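Local coordinates for protein glycoside hydrolase family 31 (PDB 5I0F) that degrades cycloalternan, probably as a retaining family 31 glycoside hydrolase that works on its glucan through a covalent glycosyl-enzyme intermediate, at residues A288-P291 and E292-G296; E303-T306 and Q307-M311. One frame throughout, in Å; residues are numbered along the deposited sequence.

Contact 1: residues A288-P291 and E292-G296; sequences AEMP and EWIFG
Pro291 lays its ring over one face of the Trp293 indole, two residues further on. CG does most of the touching: it stands 3.7 Å from the centroid of the five-membered ring of Trp293, 28° off the ring normal, a CH-pi contact displaced toward the rim of the indole. Pro291 CB joins it 3.4 Å from Trp293 NE1. The indole gets there because CG of Trp293 sits between its own backbone N and carbonyl carbon (chi1 54°), which folds the ring back toward the proline. Ile294 CG2 lies over the same face, offset toward the rim 3.9 Å above the plane, and 4.2 Å from Pro291 CD. Residues 292-295 form a short 3-10 segment that leads into 297-300, the first strand of the TIM barrel, and Pro291 immediately precedes it. Ile294 N gives its hydrogen to Pro291 O at 3.3 Å, nearly straight at 165°, although the N lies above the carbonyl plane. One step on, Phe295 N repeats the i to i+3 pattern with Glu292 O. Ile294 also sends CD1 back to Met290, 3.7 Å from its CB, the two side chains meeting at about a right angle. Glu292 makes a salt bridge through OE1 with Arg633 of helix 617-646, while Phe295 rests on Leu636 and Thr640 of that helix.

Contact 2: residues E303-T306 and Q307-M311; sequences EWNT and QSLVM
A threonine N-cap starts helix 307-320, the first helix after the opening strand of the TIM barrel. Thr306 supplies it: OG1 accepts the backbone hydrogen of Leu309 N at 2.9 Å, with an angle of 158° at the hydrogen. What aims the hydroxyl is chi1 of 67°, which puts OG1 between the backbone N and the carbonyl carbon of Thr306, where it faces the amide of Leu309, while CG2 points away from the carbonyl carbon. The carbonyl of Thr306 begins the i to i+4 series of the helix, taking Val310 N at 3.1 Å, and Met311 N follows with Gln307 O. Thr306 thus receives two N-H groups of the first turn, Leu309 N on its side chain and Val310 N on its carbonyl.

Leu309 folds back over this cap. Its CG lies 3.3 Å from Thr306 OG1, covering one flank of the capping oxygen with hydrocarbon, and its CD1 reaches Asn305 OD1 at 3.4 Å, the Asn305 and Leu309 side chains running side by side in the same direction. Val310 CG2 meets Trp304 CB at 4.0 Å. Trp304 is itself the centre of an inverse gamma turn, a sharp bend consistent with the approach of Trp304 CA to 5.1 Å from Leu309 CA.

The tryptophan is hydrogen-bonded through NE1 to Asp603 OD2 and packs on Val327, and Val310 packs on Ile329, both in strand 326-329, the second barrel strand. Gln307 and Met311, whose CB atoms point away from the 303-306 segment, touch Met373 of helix 370-379.

How the contacts relate
Contacts 1 and 2 lie in series at opposite ends of strand 297-300, the first of the eight parallel barrel strands: 288-296 leads into it, and 303-311 holds the end of the loop that follows and the first turn of helix 307-320. They do not touch; their centres are 25 Å apart and their nearest atoms about 13 Å. Their relation to the sugars differs accordingly. Contact 2 lies on the side where the glycan binds, with the side chain of Asn305 about 7 Å from a bound alpha-D-glucopyranose and that of Glu303 about 9 Å from a beta-D-glucopyranose. Contact 1 lies at the N-terminal end of the strand, the end of a TIM barrel opposite the active site.

Contact 1: residues A288-P291 and E292-G296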
# COMPACT_ATOMS: atom_id res chain seq x y z
N ALA A 288 -2.22 -7.58 16.74
CA ALA A 288 -3.30 -7.71 17.71
C ALA A 288 -3.90 -9.12 17.69
O ALA A 288 -3.80 -9.81 16.66
CB ALA A 288 -4.40 -6.70 17.33
N GLU A 289 -4.54 -9.54 18.78
CA GLU A 289 -5.39 -10.75 18.76
C GLU A 289 -6.60 -10.52 17.83
O GLU A 289 -7.18 -9.42 17.80
CB GLU A 289 -5.93 -11.09 20.14
CG GLU A 289 -4.89 -11.45 21.22
CD GLU A 289 -5.04 -10.58 22.45
OE1 GLU A 289 -5.09 -11.08 23.55
OE2 GLU A 289 -5.08 -9.35 22.29
N MET A 290 -7.00 -11.57 17.11
CA MET A 290 -8.13 -11.49 16.17
C MET A 290 -9.12 -12.61 16.41
O MET A 290 -8.75 -13.65 16.94
CB MET A 290 -7.63 -11.53 14.72
CG MET A 290 -6.96 -10.25 14.25
SD MET A 290 -8.18 -8.93 14.04
CE MET A 290 -7.18 -7.47 14.16
N PRO A 291 -10.40 -12.40 16.03
CA PRO A 291 -11.40 -13.45 16.19
C PRO A 291 -11.23 -14.54 15.13
O PRO A 291 -10.75 -14.25 14.03
CB PRO A 291 -12.70 -12.71 16.01
CG PRO A 291 -12.38 -11.57 15.10
CD PRO A 291 -10.94 -11.22 15.32
N GLU A 292 -11.64 -15.76 15.46
CA GLU A 292 -11.45 -16.91 14.54
C GLU A 292 -12.15 -16.77 13.18
O GLU A 292 -11.69 -17.35 12.19
CB GLU A 292 -11.84 -18.25 15.19
CG GLU A 292 -13.29 -18.38 15.68
CD GLU A 292 -14.33 -18.61 14.58
OE1 GLU A 292 -14.03 -19.39 13.63
OE2 GLU A 292 -15.46 -18.03 14.67
N TRP A 293 -13.24 -16.01 13.14
CA TRP A 293 -13.99 -15.86 11.88
C TRP A 293 -13.22 -15.17 10.76
O TRP A 293 -13.63 -15.30 9.60
CB TRP A 293 -15.37 -15.19 12.08
CG TRP A 293 -15.40 -13.83 12.81
CD1 TRP A 293 -15.70 -13.63 14.13
CD2 TRP A 293 -15.18 -12.53 12.25
NE1 TRP A 293 -15.67 -12.29 14.42
CE2 TRP A 293 -15.34 -11.59 13.29
CE3 TRP A 293 -14.88 -12.06 10.96
CZ2 TRP A 293 -15.21 -10.22 13.09
CZ3 TRP A 293 -14.75 -10.68 10.76
CH2 TRP A 293 -14.91 -9.78 11.83
N ILE A 294 -12.12 -14.47 11.06
CA ILE A 294 -11.29 -13.92 9.98
C ILE A 294 -10.67 -14.99 9.07
O ILE A 294 -10.27 -14.68 7.95
CB ILE A 294 -10.21 -12.91 10.44
CG1 ILE A 294 -9.12 -13.57 11.28
CG2 ILE A 294 -10.86 -11.73 11.17
CD1 ILE A 294 -7.82 -12.82 11.30
N PHE A 295 -10.63 -16.25 9.53
CA PHE A 295 -9.97 -17.32 8.81
C PHE A 295 -10.83 -18.13 7.86
O PHE A 295 -10.32 -19.04 7.19
CB PHE A 295 -9.26 -18.24 9.80
CG PHE A 295 -8.12 -17.58 10.51
CD1 PHE A 295 -7.04 -17.10 9.80
CD2 PHE A 295 -8.12 -17.47 11.88
CE1 PHE A 295 -5.98 -16.48 10.46
CE2 PHE A 295 -7.06 -16.86 12.55
CZ PHE A 295 -6.00 -16.36 11.83
N GLY A 296 -12.13 -17.83 7.80
CA GLY A 296 -12.99 -18.46 6.77
C GLY A 296 -12.86 -17.73 5.43
O GLY A 296 -12.11 -16.78 5.29

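Contact 2: residues E303-T306 and Q307-M311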
# COMPACT_ATOMS: atom_id res chain seq x y z
N GLU A 303 -19.60 -4.88 -7.56
CA GLU A 303 -20.92 -4.72 -8.19
C GLU A 303 -22.06 -5.33 -7.40
O GLU A 303 -23.17 -5.39 -7.90
CB GLU A 303 -20.88 -5.22 -9.65
CG GLU A 303 -19.92 -4.35 -10.44
CD GLU A 303 -19.95 -4.55 -11.94
OE1 GLU A 303 -19.46 -3.63 -12.61
OE2 GLU A 303 -20.41 -5.59 -12.44
N TRP A 304 -21.81 -5.76 -6.16
CA TRP A 304 -22.90 -6.14 -5.26
C TRP A 304 -23.35 -4.86 -4.56
O TRP A 304 -22.89 -4.57 -3.45
CB TRP A 304 -22.44 -7.16 -4.24
CG TRP A 304 -21.90 -8.41 -4.86
CD1 TRP A 304 -22.09 -8.87 -6.13
CD2 TRP A 304 -21.13 -9.39 -4.19
NE1 TRP A 304 -21.44 -10.06 -6.31
CE2 TRP A 304 -20.82 -10.40 -5.13
CE3 TRP A 304 -20.64 -9.51 -2.88
CZ2 TRP A 304 -20.08 -11.52 -4.80
CZ3 TRP A 304 -19.89 -10.65 -2.56
CH2 TRP A 304 -19.61 -11.62 -3.52
N ASN A 305 -24.21 -4.11 -5.23
CA ASN A 305 -24.55 -2.75 -4.78
C ASN A 305 -26.00 -2.59 -4.35
O ASN A 305 -26.51 -1.47 -4.28
CB ASN A 305 -24.13 -1.71 -5.81
CG ASN A 305 -25.02 -1.68 -7.04
OD1 ASN A 305 -25.62 -2.68 -7.43
ND2 ASN A 305 -25.11 -0.51 -7.66
N THR A 306 -26.65 -3.70 -4.04
CA THR A 306 -28.00 -3.70 -3.49
C THR A 306 -28.06 -4.84 -2.51
O THR A 306 -27.27 -5.80 -2.58
CB THR A 306 -29.12 -3.91 -4.56
OG1 THR A 306 -29.06 -5.24 -5.10
CG2 THR A 306 -29.05 -2.92 -5.67
N GLN A 307 -29.04 -4.74 -1.62
CA GLN A 307 -29.27 -5.79 -0.63
C GLN A 307 -29.62 -7.10 -1.32
O GLN A 307 -29.17 -8.19 -0.91
CB GLN A 307 -30.39 -5.33 0.33
CG GLN A 307 -30.53 -6.17 1.59
CD GLN A 307 -31.44 -5.52 2.63
OE1 GLN A 307 -31.51 -4.27 2.73
NE2 GLN A 307 -32.13 -6.35 3.42
N SER A 308 -30.42 -6.99 -2.39
CA SER A 308 -30.75 -8.14 -3.21
C SER A 308 -29.52 -8.82 -3.80
O SER A 308 -29.41 -10.06 -3.77
CB SER A 308 -31.70 -7.73 -4.34
OG SER A 308 -32.11 -8.86 -5.06
N LEU A 309 -28.59 -8.04 -4.35
CA LEU A 309 -27.38 -8.64 -4.95
C LEU A 309 -26.48 -9.32 -3.92
O LEU A 309 -25.92 -10.38 -4.19
CB LEU A 309 -26.61 -7.62 -5.76
CG LEU A 309 -27.30 -7.21 -7.06
CD1 LEU A 309 -26.75 -5.88 -7.56
CD2 LEU A 309 -27.18 -8.30 -8.11
N VAL A 310 -26.36 -8.74 -2.72
CA VAL A 310 -25.54 -9.33 -1.66
C VAL A 310 -26.16 -10.67 -1.23
O VAL A 310 -25.48 -11.71 -1.19
CB VAL A 310 -25.36 -8.40 -0.45
CG1 VAL A 310 -24.70 -9.14 0.71
CG2 VAL A 310 -24.55 -7.16 -0.82
N MET A 311 -27.45 -10.63 -0.94
CA MET A 311 -28.12 -11.80 -0.42
C MET A 311 -28.19 -12.93 -1.44
O MET A 311 -28.10 -14.09 -1.04
CB MET A 311 -29.51 -11.43 0.10
CG MET A 311 -29.46 -10.52 1.31
SD MET A 311 -28.55 -11.18 2.72
CE MET A 311 -29.66 -12.47 3.27